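Local coordinates for thiamine-binding periplasmic protein (PDB 2QRY) that binds thiamine, thiamine phosphate and thiamine diphosphate with high affinity in the periplasm, as the solute-binding component of the ThiBPQ ABC importer, at residues 30-35 against 198-203; 193-198 against 204-209; 236-241 against 298-303; 284-287 against 291-294. All coordinates share one frame; numbering follows the deposited sequence.

Contact 1 of 4, residues 30-35 against 198-203. With TPS (thiamin phosphate), chain E.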
loop_
_atom_site.group_PDB
_atom_site.type_symbol
_atom_site.label_atom_id
_atom_site.label_comp_id
_atom_site.label_asym_id
_atom_site.label_seq_id
_atom_site.Cartn_x
_atom_site.Cartn_y
_atom_site.Cartn_z
ATOM N N TYR A 30 8.032 3.068 -4.369
ATOM C CA TYR A 30 8.105 1.642 -4.671
ATOM C C TYR A 30 7.978 1.386 -6.173
ATOM O O TYR A 30 7.563 2.280 -6.922
ATOM C CB TYR A 30 7.045 0.875 -3.868
ATOM C CG TYR A 30 5.635 1.423 -3.940
ATOM C CD1 TYR A 30 4.795 1.114 -5.011
ATOM C CD2 TYR A 30 5.119 2.203 -2.900
ATOM C CE1 TYR A 30 3.461 1.558 -5.038
ATOM C CE2 TYR A 30 3.794 2.655 -2.916
ATOM C CZ TYR A 30 2.972 2.325 -3.983
ATOM O OH TYR A 30 1.654 2.727 -3.976
ATOM N N ASP A 31 8.323 0.174 -6.619
ATOM C CA ASP A 31 8.306 -0.133 -8.049
ATOM C C ASP A 31 6.999 -0.077 -8.817
ATOM O O ASP A 31 6.992 0.374 -9.962
ATOM C CB ASP A 31 8.997 -1.478 -8.349
ATOM C CG ASP A 31 8.430 -2.634 -7.553
ATOM O OD1 ASP A 31 7.199 -2.696 -7.352
ATOM O OD2 ASP A 31 9.230 -3.501 -7.140
ATOM N N SER A 32 5.898 -0.525 -8.225
ATOM C CA SER A 32 4.636 -0.491 -8.948
ATOM C C SER A 32 4.141 0.944 -9.170
ATOM O O SER A 32 3.308 1.184 -10.038
ATOM C CB SER A 32 3.574 -1.318 -8.218
ATOM O OG SER A 32 3.281 -0.772 -6.952
ATOM N N PHE A 33 4.663 1.903 -8.408
ATOM C CA PHE A 33 4.235 3.288 -8.585
ATOM C C PHE A 33 4.958 3.912 -9.778
ATOM O O PHE A 33 4.323 4.487 -10.662
ATOM C CB PHE A 33 4.517 4.124 -7.334
ATOM C CG PHE A 33 3.899 5.497 -7.372
ATOM C CD1 PHE A 33 2.591 5.701 -6.940
ATOM C CD2 PHE A 33 4.613 6.584 -7.859
ATOM C CE1 PHE A 33 2.008 6.967 -6.991
ATOM C CE2 PHE A 33 4.037 7.857 -7.915
ATOM C CZ PHE A 33 2.732 8.049 -7.480
ATOM N N ALA A 34 6.282 3.787 -9.802
ATOM C CA ALA A 34 7.088 4.353 -10.883
ATOM C C ALA A 34 7.092 3.506 -12.158
ATOM O O ALA A 34 7.642 3.916 -13.181
ATOM C CB ALA A 34 8.518 4.563 -10.403
ATOM N N ALA A 35 6.475 2.331 -12.100
ATOM C CA ALA A 35 6.430 1.439 -13.255
ATOM C C ALA A 35 5.866 2.131 -14.487
ATOM O O ALA A 35 5.034 3.032 -14.375
ATOM C CB ALA A 35 5.592 0.208 -12.928
ATOM N N LYS A 198 9.313 -10.134 -0.951
ATOM C CA LYS A 198 9.609 -8.868 -0.298
ATOM C C LYS A 198 8.645 -7.782 -0.757
ATOM O O LYS A 198 8.295 -6.881 0.006
ATOM C CB LYS A 198 11.043 -8.429 -0.619
ATOM C CG LYS A 198 12.118 -9.156 0.161
ATOM C CD LYS A 198 13.493 -8.609 -0.190
ATOM C CE LYS A 198 14.507 -8.980 0.863
ATOM N NZ LYS A 198 14.441 -10.430 1.153
ATOM N N GLY A 199 8.232 -7.872 -2.016
ATOM C CA GLY A 199 7.327 -6.886 -2.560
ATOM C C GLY A 199 6.103 -7.477 -3.224
ATOM O O GLY A 199 6.078 -8.647 -3.597
ATOM N N TRP A 200 5.088 -6.637 -3.371
ATOM C CA TRP A 200 3.821 -7.013 -3.978
ATOM C C TRP A 200 3.961 -7.455 -5.438
ATOM O O TRP A 200 3.407 -8.468 -5.840
ATOM C CB TRP A 200 2.853 -5.827 -3.878
ATOM C CG TRP A 200 1.612 -5.985 -4.692
ATOM C CD1 TRP A 200 0.445 -6.582 -4.308
ATOM C CD2 TRP A 200 1.428 -5.577 -6.051
ATOM N NE1 TRP A 200 -0.456 -6.571 -5.349
ATOM C CE2 TRP A 200 0.121 -5.960 -6.431
ATOM C CE3 TRP A 200 2.240 -4.920 -6.987
ATOM C CZ2 TRP A 200 -0.392 -5.708 -7.710
ATOM C CZ3 TRP A 200 1.722 -4.668 -8.265
ATOM C CH2 TRP A 200 0.423 -5.062 -8.610
ATOM N N SER A 201 4.700 -6.691 -6.230
ATOM C CA SER A 201 4.873 -7.019 -7.639
ATOM C C SER A 201 5.186 -8.483 -7.917
ATOM O O SER A 201 4.502 -9.125 -8.716
ATOM C CB SER A 201 5.962 -6.139 -8.252
ATOM O OG SER A 201 5.500 -4.808 -8.371
ATOM N N GLU A 202 6.224 -9.014 -7.275
ATOM C CA GLU A 202 6.597 -10.409 -7.492
ATOM C C GLU A 202 5.485 -11.352 -7.052
ATOM O O GLU A 202 5.189 -12.340 -7.731
ATOM C CB GLU A 202 7.879 -10.752 -6.733
ATOM C CG GLU A 202 8.245 -12.226 -6.836
ATOM C CD GLU A 202 9.537 -12.560 -6.125
ATOM O OE1 GLU A 202 10.007 -11.746 -5.301
ATOM O OE2 GLU A 202 10.075 -13.648 -6.391
ATOM N N ALA A 203 4.880 -11.041 -5.908
ATOM C CA ALA A 203 3.790 -11.839 -5.361
ATOM C C ALA A 203 2.641 -11.964 -6.355
ATOM O O ALA A 203 2.183 -13.067 -6.661
ATOM C CB ALA A 203 3.279 -11.205 -4.075
HETATM C CM2 TPS E . -3.453 -4.877 -10.087
HETATM N N3 TPS E . -0.678 -1.582 -5.122
HETATM C C2 TPS E . -0.010 -2.652 -5.504
HETATM S S1 TPS E . 1.324 -2.729 -4.415
HETATM C C5 TPS E . 0.934 -1.294 -3.456
HETATM C C4 TPS E . -0.219 -0.851 -4.067
HETATM C CM4 TPS E . -0.936 0.396 -3.563
HETATM C C6 TPS E . 1.748 -0.815 -2.295
HETATM C C7 TPS E . 2.920 -1.795 -2.340
HETATM O O7 TPS E . 3.869 -1.620 -1.295
HETATM N N1A TPS E . -3.635 -3.983 -7.802
HETATM C C2A TPS E . -3.049 -3.907 -9.000
HETATM N N3A TPS E . -2.114 -2.993 -9.250
HETATM C C4A TPS E . -1.723 -2.110 -8.306
HETATM N N4A TPS E . -0.746 -1.174 -8.593
HETATM C C5A TPS E . -2.328 -2.160 -7.010
HETATM C C6A TPS E . -3.308 -3.145 -6.806
HETATM C C7A TPS E . -1.946 -1.197 -5.860
HETATM P P1 TPS E . 5.016 -2.734 -1.530
HETATM O O1 TPS E . 4.361 -4.142 -1.604
HETATM O O2 TPS E . 6.126 -2.665 -0.404
HETATM O O3 TPS E . 5.693 -2.450 -2.888
HETATM O O HOH W 1 6.966 -4.899 -5.382
#
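Ser201 OG donates to Asp31 OD1 at 2.9 Å, a single direct hydrogen bond joining the first turns of two helices at the thiamin phosphate site; the hydroxyl meets that oxygen from above the carboxylate plane, 48° out of it. A nearby water accepts from the backbone N-H of Ser201 and can donate to Asp31 OD1, though other acceptors compete for its protons. Beside this polar bridge, Ser32 CB approaches the indole of Trp200 obliquely, 3.8 Å from CZ3. Trp200 CG stands anti to the backbone N (chi1 169°), which sets the indole face against the ligand: TPS C2 of the thiazolium sits over its centre, 3.3 Å above the plane. From the other segment the face of Tyr30 covers the linker carbon TPS C6, offset toward the ring's rim. Trp200 NE1 is held by Ser217 OG, and Tyr30 OH by Glu248 and Asn282, which helps fix the rotation of both rings. Gly199 occupies the N-cap position of helix 200-208, and the N-H of Trp200 in its first turn donates to phosphate oxygen TPS O1 at 3.1 Å. The indole face thus suits the cationic thiazolium, and the helix N-terminus the anionic phosphate.

Contact 2 of 4, residues 193-198 against 204-209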
loop_
_atom_site.group_PDB
_atom_site.type_symbol
_atom_site.label_atom_id
_atom_site.label_comp_id
_atom_site.label_asym_id
_atom_site.label_seq_id
_atom_site.Cartn_x
_atom_site.Cartn_y
_atom_site.Cartn_z
ATOM N N THR A 193 0.946 -21.773 2.598
ATOM C CA THR A 193 1.806 -20.784 1.956
ATOM C C THR A 193 2.803 -21.333 0.937
ATOM O O THR A 193 3.682 -22.122 1.272
ATOM C CB THR A 193 2.597 -19.993 3.010
ATOM O OG1 THR A 193 1.689 -19.454 3.976
ATOM C CG2 THR A 193 3.359 -18.852 2.352
ATOM N N VAL A 194 2.669 -20.897 -0.310
ATOM C CA VAL A 194 3.580 -21.331 -1.363
ATOM C C VAL A 194 4.907 -20.587 -1.204
ATOM O O VAL A 194 5.983 -21.186 -1.275
ATOM C CB VAL A 194 2.997 -21.038 -2.764
ATOM C CG1 VAL A 194 4.016 -21.383 -3.836
ATOM C CG2 VAL A 194 1.722 -21.839 -2.971
ATOM N N THR A 195 4.825 -19.280 -0.977
ATOM C CA THR A 195 6.025 -18.472 -0.797
ATOM C C THR A 195 5.696 -17.085 -0.251
ATOM O O THR A 195 4.533 -16.682 -0.191
ATOM C CB THR A 195 6.794 -18.301 -2.130
ATOM O OG1 THR A 195 8.099 -17.772 -1.859
ATOM C CG2 THR A 195 6.054 -17.349 -3.059
ATOM N N VAL A 196 6.735 -16.366 0.149
ATOM C CA VAL A 196 6.584 -15.022 0.671
ATOM C C VAL A 196 7.631 -14.146 -0.005
ATOM O O VAL A 196 8.827 -14.421 0.085
ATOM C CB VAL A 196 6.810 -14.981 2.183
ATOM C CG1 VAL A 196 6.645 -13.549 2.686
ATOM C CG2 VAL A 196 5.847 -15.929 2.878
ATOM N N THR A 197 7.181 -13.098 -0.686
ATOM C CA THR A 197 8.082 -12.192 -1.383
ATOM C C THR A 197 8.268 -10.880 -0.603
ATOM O O THR A 197 7.473 -10.549 0.280
ATOM C CB THR A 197 7.532 -11.845 -2.764
ATOM O OG1 THR A 197 6.381 -11.011 -2.608
ATOM C CG2 THR A 197 7.121 -13.107 -3.510
ATOM N N LYS A 198 9.313 -10.134 -0.951
ATOM C CA LYS A 198 9.609 -8.868 -0.298
ATOM C C LYS A 198 8.645 -7.782 -0.757
ATOM O O LYS A 198 8.295 -6.881 0.006
ATOM C CB LYS A 198 11.043 -8.429 -0.619
ATOM C CG LYS A 198 12.118 -9.156 0.161
ATOM C CD LYS A 198 13.493 -8.609 -0.190
ATOM C CE LYS A 198 14.507 -8.980 0.863
ATOM N NZ LYS A 198 14.441 -10.430 1.153
ATOM N N TYR A 204 2.177 -10.822 -6.851
ATOM C CA TYR A 204 1.065 -10.781 -7.790
ATOM C C TYR A 204 1.417 -11.482 -9.095
ATOM O O TYR A 204 0.584 -12.167 -9.695
ATOM C CB TYR A 204 0.657 -9.320 -8.047
ATOM C CG TYR A 204 -0.801 -9.159 -8.406
ATOM C CD1 TYR A 204 -1.205 -9.043 -9.734
ATOM C CD2 TYR A 204 -1.785 -9.169 -7.416
ATOM C CE1 TYR A 204 -2.560 -8.944 -10.072
ATOM C CE2 TYR A 204 -3.138 -9.072 -7.737
ATOM C CZ TYR A 204 -3.520 -8.962 -9.066
ATOM O OH TYR A 204 -4.857 -8.876 -9.391
ATOM N N GLY A 205 2.660 -11.329 -9.524
ATOM C CA GLY A 205 3.091 -11.974 -10.750
ATOM C C GLY A 205 3.036 -13.488 -10.652
ATOM O O GLY A 205 2.615 -14.160 -11.601
ATOM N N LEU A 206 3.463 -14.032 -9.513
ATOM C CA LEU A 206 3.436 -15.476 -9.330
ATOM C C LEU A 206 1.981 -15.912 -9.320
ATOM O O LEU A 206 1.636 -16.941 -9.885
ATOM C CB LEU A 206 4.114 -15.874 -8.018
ATOM C CG LEU A 206 5.604 -15.548 -7.912
ATOM C CD1 LEU A 206 6.065 -15.749 -6.484
ATOM C CD2 LEU A 206 6.394 -16.431 -8.869
ATOM N N PHE A 207 1.116 -15.126 -8.689
ATOM C CA PHE A 207 -0.294 -15.483 -8.667
ATOM C C PHE A 207 -0.806 -15.598 -10.100
ATOM O O PHE A 207 -1.369 -16.624 -10.487
ATOM C CB PHE A 207 -1.114 -14.433 -7.913
ATOM C CG PHE A 207 -2.598 -14.514 -8.179
ATOM C CD1 PHE A 207 -3.349 -15.587 -7.710
ATOM C CD2 PHE A 207 -3.240 -13.511 -8.911
ATOM C CE1 PHE A 207 -4.732 -15.667 -7.970
ATOM C CE2 PHE A 207 -4.614 -13.574 -9.175
ATOM C CZ PHE A 207 -5.363 -14.661 -8.702
ATOM N N LEU A 208 -0.599 -14.545 -10.888
ATOM C CA LEU A 208 -1.060 -14.535 -12.271
ATOM C C LEU A 208 -0.459 -15.676 -13.083
ATOM O O LEU A 208 -1.058 -16.125 -14.058
ATOM C CB LEU A 208 -0.735 -13.201 -12.935
ATOM C CG LEU A 208 -1.448 -11.998 -12.327
ATOM C CD1 LEU A 208 -0.927 -10.729 -12.965
ATOM C CD2 LEU A 208 -2.946 -12.131 -12.534
ATOM N N LYS A 209 0.723 -16.139 -12.688
ATOM C CA LYS A 209 1.362 -17.244 -13.389
ATOM C C LYS A 209 0.784 -18.593 -12.938
ATOM O O LYS A 209 1.123 -19.638 -13.491
ATOM C CB LYS A 209 2.884 -17.197 -13.186
ATOM C CG LYS A 209 3.578 -16.226 -14.144
ATOM C CD LYS A 209 5.064 -16.022 -13.849
ATOM C CE LYS A 209 5.275 -15.144 -12.612
ATOM N NZ LYS A 209 6.697 -14.709 -12.414
#
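Leu206 turns CG anti to its own carbonyl carbon (chi1 -63°) and extends CD1 toward strand 193-197, where two threonine methyls receive it. In Thr195 the hydroxyl takes the place anti to the backbone N (chi1 -167°), leaving CG2 between N and the carbonyl carbon and pointed at the helix. Thr197 is rotated differently: its OG1 lies between N and the carbonyl carbon (chi1 70°), and CG2 swings round beside the backbone N. Both methyls converge on the same leucine branch from the strand side, with Thr195 CG2 3.8 Å and Thr197 CG2 4.1 Å from Leu206 CD1. The approaches differ, since the Thr195 side chain crosses Leu206 at about a right angle whereas that of Thr197 meets it tip to tip. Both contacts are between methyl groups, and the backbones stay well apart, the CA atoms of Thr195 and Leu206 being 9.4 Å from each other. The hydroxyl of Thr197 is engaged with the carbonyl of Gly199, in the turn that leads into the helix. Strand 193-197 lies parallel to strand 156-159, and Thr195 also touches Ile157 there. Helix 200-208 follows at once and folds back over this part of the sheet, with Phe207 resting on Val215 of strand 214-218; the three elements form a beta-alpha-beta crossover, strand 156-159 lying between and parallel to both strands.

Contact 3 of 4, residues 236-241 against 298-303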
loop_
_atom_site.group_PDB
_atom_site.type_symbol
_atom_site.label_atom_id
_atom_site.label_comp_id
_atom_site.label_asym_id
_atom_site.label_seq_id
_atom_site.Cartn_x
_atom_site.Cartn_y
_atom_site.Cartn_z
ATOM N N ALA A 236 -11.661 -10.091 -5.501
ATOM C CA ALA A 236 -11.099 -9.926 -4.171
ATOM C C ALA A 236 -12.158 -10.473 -3.225
ATOM O O ALA A 236 -13.299 -10.006 -3.235
ATOM C CB ALA A 236 -10.843 -8.449 -3.885
ATOM N N ALA A 237 -11.786 -11.460 -2.418
ATOM C CA ALA A 237 -12.728 -12.071 -1.485
ATOM C C ALA A 237 -13.093 -11.115 -0.357
ATOM O O ALA A 237 -12.223 -10.569 0.319
ATOM C CB ALA A 237 -12.148 -13.351 -0.925
ATOM N N ASN A 238 -14.392 -10.907 -0.175
ATOM C CA ASN A 238 -14.903 -10.015 0.859
ATOM C C ASN A 238 -15.083 -10.823 2.146
ATOM O O ASN A 238 -15.974 -11.667 2.231
ATOM C CB ASN A 238 -16.237 -9.415 0.386
ATOM C CG ASN A 238 -16.716 -8.252 1.255
ATOM O OD1 ASN A 238 -15.921 -7.454 1.765
ATOM N ND2 ASN A 238 -18.028 -8.138 1.401
ATOM N N PHE A 239 -14.230 -10.577 3.140
ATOM C CA PHE A 239 -14.317 -11.315 4.399
ATOM C C PHE A 239 -15.224 -10.667 5.447
ATOM O O PHE A 239 -15.271 -9.447 5.585
ATOM C CB PHE A 239 -12.917 -11.548 4.986
ATOM C CG PHE A 239 -12.051 -12.463 4.156
ATOM C CD1 PHE A 239 -12.612 -13.273 3.166
ATOM C CD2 PHE A 239 -10.677 -12.529 4.377
ATOM C CE1 PHE A 239 -11.824 -14.130 2.411
ATOM C CE2 PHE A 239 -9.875 -13.392 3.622
ATOM C CZ PHE A 239 -10.452 -14.193 2.636
ATOM N N SER A 240 -15.940 -11.516 6.182
ATOM C CA SER A 240 -16.881 -11.073 7.203
ATOM C C SER A 240 -16.265 -10.345 8.398
ATOM O O SER A 240 -16.964 -9.613 9.097
ATOM C CB SER A 240 -17.721 -12.266 7.689
ATOM O OG SER A 240 -16.919 -13.297 8.239
ATOM N N GLU A 241 -14.974 -10.539 8.651
ATOM C CA GLU A 241 -14.349 -9.838 9.766
ATOM C C GLU A 241 -14.151 -8.371 9.389
ATOM O O GLU A 241 -13.982 -7.511 10.254
ATOM C CB GLU A 241 -12.987 -10.449 10.122
ATOM C CG GLU A 241 -13.038 -11.900 10.573
ATOM C CD GLU A 241 -12.685 -12.858 9.454
ATOM O OE1 GLU A 241 -12.659 -12.416 8.282
ATOM O OE2 GLU A 241 -12.439 -14.048 9.745
ATOM N N LYS A 298 -17.905 -2.240 -10.063
ATOM C CA LYS A 298 -18.051 -3.693 -10.014
ATOM C C LYS A 298 -17.355 -4.218 -8.763
ATOM O O LYS A 298 -17.523 -5.378 -8.382
ATOM C CB LYS A 298 -17.411 -4.353 -11.243
ATOM C CG LYS A 298 -18.032 -4.001 -12.588
ATOM C CD LYS A 298 -17.252 -4.663 -13.724
ATOM C CE LYS A 298 -18.013 -5.812 -14.371
ATOM N NZ LYS A 298 -18.425 -6.884 -13.432
ATOM N N LEU A 299 -16.569 -3.356 -8.129
ATOM C CA LEU A 299 -15.820 -3.729 -6.934
ATOM C C LEU A 299 -16.674 -3.740 -5.680
ATOM O O LEU A 299 -17.733 -3.115 -5.632
ATOM C CB LEU A 299 -14.663 -2.759 -6.730
ATOM C CG LEU A 299 -13.688 -2.653 -7.895
ATOM C CD1 LEU A 299 -12.701 -1.518 -7.623
ATOM C CD2 LEU A 299 -12.973 -3.992 -8.079
ATOM N N THR A 300 -16.212 -4.447 -4.659
ATOM C CA THR A 300 -16.949 -4.486 -3.412
ATOM C C THR A 300 -16.250 -3.647 -2.351
ATOM O O THR A 300 -15.056 -3.811 -2.102
ATOM C CB THR A 300 -17.100 -5.919 -2.872
ATOM O OG1 THR A 300 -17.877 -6.698 -3.787
ATOM C CG2 THR A 300 -17.809 -5.899 -1.522
ATOM N N LYS A 301 -17.006 -2.733 -1.749
ATOM C CA LYS A 301 -16.506 -1.875 -0.679
ATOM C C LYS A 301 -16.732 -2.645 0.616
ATOM O O LYS A 301 -17.870 -2.941 0.977
ATOM C CB LYS A 301 -17.302 -0.568 -0.626
ATOM C CG LYS A 301 -16.879 0.508 -1.615
ATOM C CD LYS A 301 -15.739 1.357 -1.053
ATOM C CE LYS A 301 -15.442 2.563 -1.944
ATOM N NZ LYS A 301 -14.374 3.436 -1.366
ATOM N N PRO A 302 -15.655 -2.995 1.332
ATOM C CA PRO A 302 -15.902 -3.733 2.573
ATOM C C PRO A 302 -16.726 -2.895 3.554
ATOM O O PRO A 302 -16.473 -1.702 3.731
ATOM C CB PRO A 302 -14.494 -4.039 3.078
ATOM C CG PRO A 302 -13.695 -2.884 2.558
ATOM C CD PRO A 302 -14.223 -2.702 1.158
ATOM N N ALA A 303 -17.723 -3.520 4.171
ATOM C CA ALA A 303 -18.578 -2.823 5.124
ATOM C C ALA A 303 -17.745 -2.297 6.285
ATOM O O ALA A 303 -17.569 -1.089 6.443
ATOM C CB ALA A 303 -19.652 -3.765 5.645
HETATM O O HOH W 2 -13.862 -7.014 -2.378
#
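Asn238 lays its amide over two residues of the loop 298-303, using its nitrogen end for one and its oxygen end for the other. CG is anti to the backbone N (chi1 -168°), which carries the amide out from the chain toward the second loop, and the chi2 of 35° sets how its two ends are shared. ND2 lies 3.7 Å from Thr300 CG2, with the amide carbon CG almost as near to the same methyl. OD1 turns to Pro302, 3.8 Å from CA and 3.9 Å from CB. Thr300 presents its methyl because CG2 is anti to the backbone N, while OG1 sits beside that N (chi1 -64°). The Asn238 and Thr300 side chains cross at about a right angle; Asn238 meets the proline at a slant. Pro302 is buried, covered also by Tyr127 of strand 121-133 and by His243, which Asn238 touches as well. The contact joins the loop between strands 234-236 and 243-252 to the one between strands 285-286 and 305-306. A water spans the two backbones a little to one side, donating to Ala236 O at 3.2 Å and, weakly, to Thr300 O at 3.4 Å. Direct contact between the loops is therefore van der Waals in character even though an amide carries it, and the water adds a polar link, weak on the Thr300 side.

Contact 4 of 4, residues 284-287 against 291-294. With TPS (thiamin phosphate), chain E.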
loop_
_atom_site.group_PDB
_atom_site.type_symbol
_atom_site.label_atom_id
_atom_site.label_comp_id
_atom_site.label_asym_id
_atom_site.label_seq_id
_atom_site.Cartn_x
_atom_site.Cartn_y
_atom_site.Cartn_z
HETATM N N MSE A 284 -6.204 2.301 -6.865
HETATM C CA MSE A 284 -6.545 2.596 -5.482
HETATM C C MSE A 284 -7.570 3.727 -5.538
HETATM O O MSE A 284 -7.750 4.346 -6.588
HETATM C CB MSE A 284 -5.294 3.083 -4.735
HETATM C CG MSE A 284 -4.201 2.043 -4.553
HETATM SE SE MSE A 284 -4.690 0.689 -3.258
HETATM C CE MSE A 284 -4.194 1.640 -1.632
ATOM N N TYR A 285 -8.236 4.004 -4.421
ATOM C CA TYR A 285 -9.217 5.088 -4.386
ATOM C C TYR A 285 -8.490 6.412 -4.154
ATOM O O TYR A 285 -7.663 6.525 -3.248
ATOM C CB TYR A 285 -10.244 4.854 -3.272
ATOM C CG TYR A 285 -11.121 3.648 -3.502
ATOM C CD1 TYR A 285 -12.097 3.650 -4.498
ATOM C CD2 TYR A 285 -10.962 2.493 -2.737
ATOM C CE1 TYR A 285 -12.894 2.531 -4.729
ATOM C CE2 TYR A 285 -11.754 1.368 -2.958
ATOM C CZ TYR A 285 -12.716 1.395 -3.957
ATOM O OH TYR A 285 -13.487 0.283 -4.184
ATOM N N PRO A 286 -8.785 7.429 -4.978
ATOM C CA PRO A 286 -8.159 8.749 -4.863
ATOM C C PRO A 286 -8.501 9.440 -3.551
ATOM O O PRO A 286 -9.486 9.105 -2.885
ATOM C CB PRO A 286 -8.718 9.507 -6.064
ATOM C CG PRO A 286 -9.035 8.430 -7.037
ATOM C CD PRO A 286 -9.656 7.378 -6.162
ATOM N N VAL A 287 -7.681 10.417 -3.194
ATOM C CA VAL A 287 -7.874 11.165 -1.968
ATOM C C VAL A 287 -8.693 12.430 -2.254
ATOM O O VAL A 287 -9.251 13.041 -1.343
ATOM C CB VAL A 287 -6.507 11.513 -1.341
ATOM C CG1 VAL A 287 -5.811 12.578 -2.149
ATOM C CG2 VAL A 287 -6.691 11.925 0.075
ATOM N N THR A 291 -13.140 11.662 -10.629
ATOM C CA THR A 291 -14.083 10.679 -11.144
ATOM C C THR A 291 -13.449 9.303 -11.291
ATOM O O THR A 291 -12.424 9.147 -11.956
ATOM C CB THR A 291 -14.659 11.117 -12.511
ATOM O OG1 THR A 291 -13.621 11.108 -13.500
ATOM C CG2 THR A 291 -15.248 12.523 -12.412
ATOM N N LEU A 292 -14.060 8.306 -10.658
ATOM C CA LEU A 292 -13.556 6.945 -10.736
ATOM C C LEU A 292 -13.913 6.364 -12.096
ATOM O O LEU A 292 -14.994 6.614 -12.627
ATOM C CB LEU A 292 -14.164 6.080 -9.631
ATOM C CG LEU A 292 -13.949 6.542 -8.189
ATOM C CD1 LEU A 292 -14.438 5.458 -7.239
ATOM C CD2 LEU A 292 -12.487 6.829 -7.951
ATOM N N PRO A 293 -12.998 5.584 -12.683
ATOM C CA PRO A 293 -13.223 4.965 -13.992
ATOM C C PRO A 293 -14.412 4.026 -13.947
ATOM O O PRO A 293 -14.659 3.377 -12.928
ATOM C CB PRO A 293 -11.924 4.196 -14.241
ATOM C CG PRO A 293 -10.908 4.961 -13.451
ATOM C CD PRO A 293 -11.654 5.260 -12.180
ATOM N N ALA A 294 -15.158 3.958 -15.042
ATOM C CA ALA A 294 -16.285 3.041 -15.096
ATOM C C ALA A 294 -15.606 1.693 -14.900
ATOM O O ALA A 294 -14.551 1.441 -15.485
ATOM C CB ALA A 294 -16.960 3.108 -16.458
HETATM C CM2 TPS E . -3.453 -4.877 -10.087
HETATM N N3 TPS E . -0.678 -1.582 -5.122
HETATM C C2 TPS E . -0.010 -2.652 -5.504
HETATM S S1 TPS E . 1.324 -2.729 -4.415
HETATM C C5 TPS E . 0.934 -1.294 -3.456
HETATM C C4 TPS E . -0.219 -0.851 -4.067
HETATM C CM4 TPS E . -0.936 0.396 -3.563
HETATM C C6 TPS E . 1.748 -0.815 -2.295
HETATM C C7 TPS E . 2.920 -1.795 -2.340
HETATM O O7 TPS E . 3.869 -1.620 -1.295
HETATM N N1A TPS E . -3.635 -3.983 -7.802
HETATM C C2A TPS E . -3.049 -3.907 -9.000
HETATM N N3A TPS E . -2.114 -2.993 -9.250
HETATM C C4A TPS E . -1.723 -2.110 -8.306
HETATM N N4A TPS E . -0.746 -1.174 -8.593
HETATM C C5A TPS E . -2.328 -2.160 -7.010
HETATM C C6A TPS E . -3.308 -3.145 -6.806
HETATM C C7A TPS E . -1.946 -1.197 -5.860
HETATM P P1 TPS E . 5.016 -2.734 -1.530
HETATM O O1 TPS E . 4.361 -4.142 -1.604
HETATM O O2 TPS E . 6.126 -2.665 -0.404
HETATM O O3 TPS E . 5.693 -2.450 -2.888
#
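Apolar contact joins the two segments, all of it through the forked end of Leu292. Its CG is anti to the carbonyl carbon (chi1 -58°), and the fork straddles two neighbouring residues of segment 284-287. One branch, CD1, comes to the edge of the Tyr285 ring, near its plane, 4.0 Å from CD1 of that tyrosine; the two side chains cross at about a right angle. The other branch, CD2, packs on the pyrrolidine of Pro286, 3.4 Å from Pro286 CD and 3.9 Å from Pro286 CG. The first of these is tighter than usual van der Waals contact between carbons. Aromatic and charged interactions engage Tyr285 from beyond the segments: Lys301 makes a cation-pi contact with its ring, and the ring of Tyr125 meets it with the planes about 30° apart. Ligand contact belongs to the preceding residue, selenomethionine Met284. Bent at chi2 and chi3, its chain brings SE to 3.8 Å from the thiazolium methyl TPS CM4, with Met284 CG equally close. Residues 285-286 form a short, weakly bonded strand antiparallel to strand 121-133, where Tyr285 bonds to Tyr125 through the backbone. Leu292 lies in the loop that leads on toward strand 305-306, and Pro293 beside it leans, like Pro286, on Pro279 of helix 278-281.

How the contacts relate
Contacts 1 and 2 share Lys198 and helix 200-208: the start of that helix faces the ligand in contact 1, and its later turns pack on strand 193-197 in contact 2. They touch directly, Ala203 CB lying 3.4 Å from Thr197 OG1. Contacts 3 and 4 also meet, through Leu299 CD1 at 4.0 Å from Tyr285 OH, and the chain span bounded by contact 3 includes all of contact 4. Thiamin phosphate connects the two groups, since contacts 1 and 4, with centres about 20 Å apart, both touch it. Contact 3 stands farther off, the Pro302 side chain about 14 Å from the ligand but about 4 Å from that of thiamine-binding Thr219.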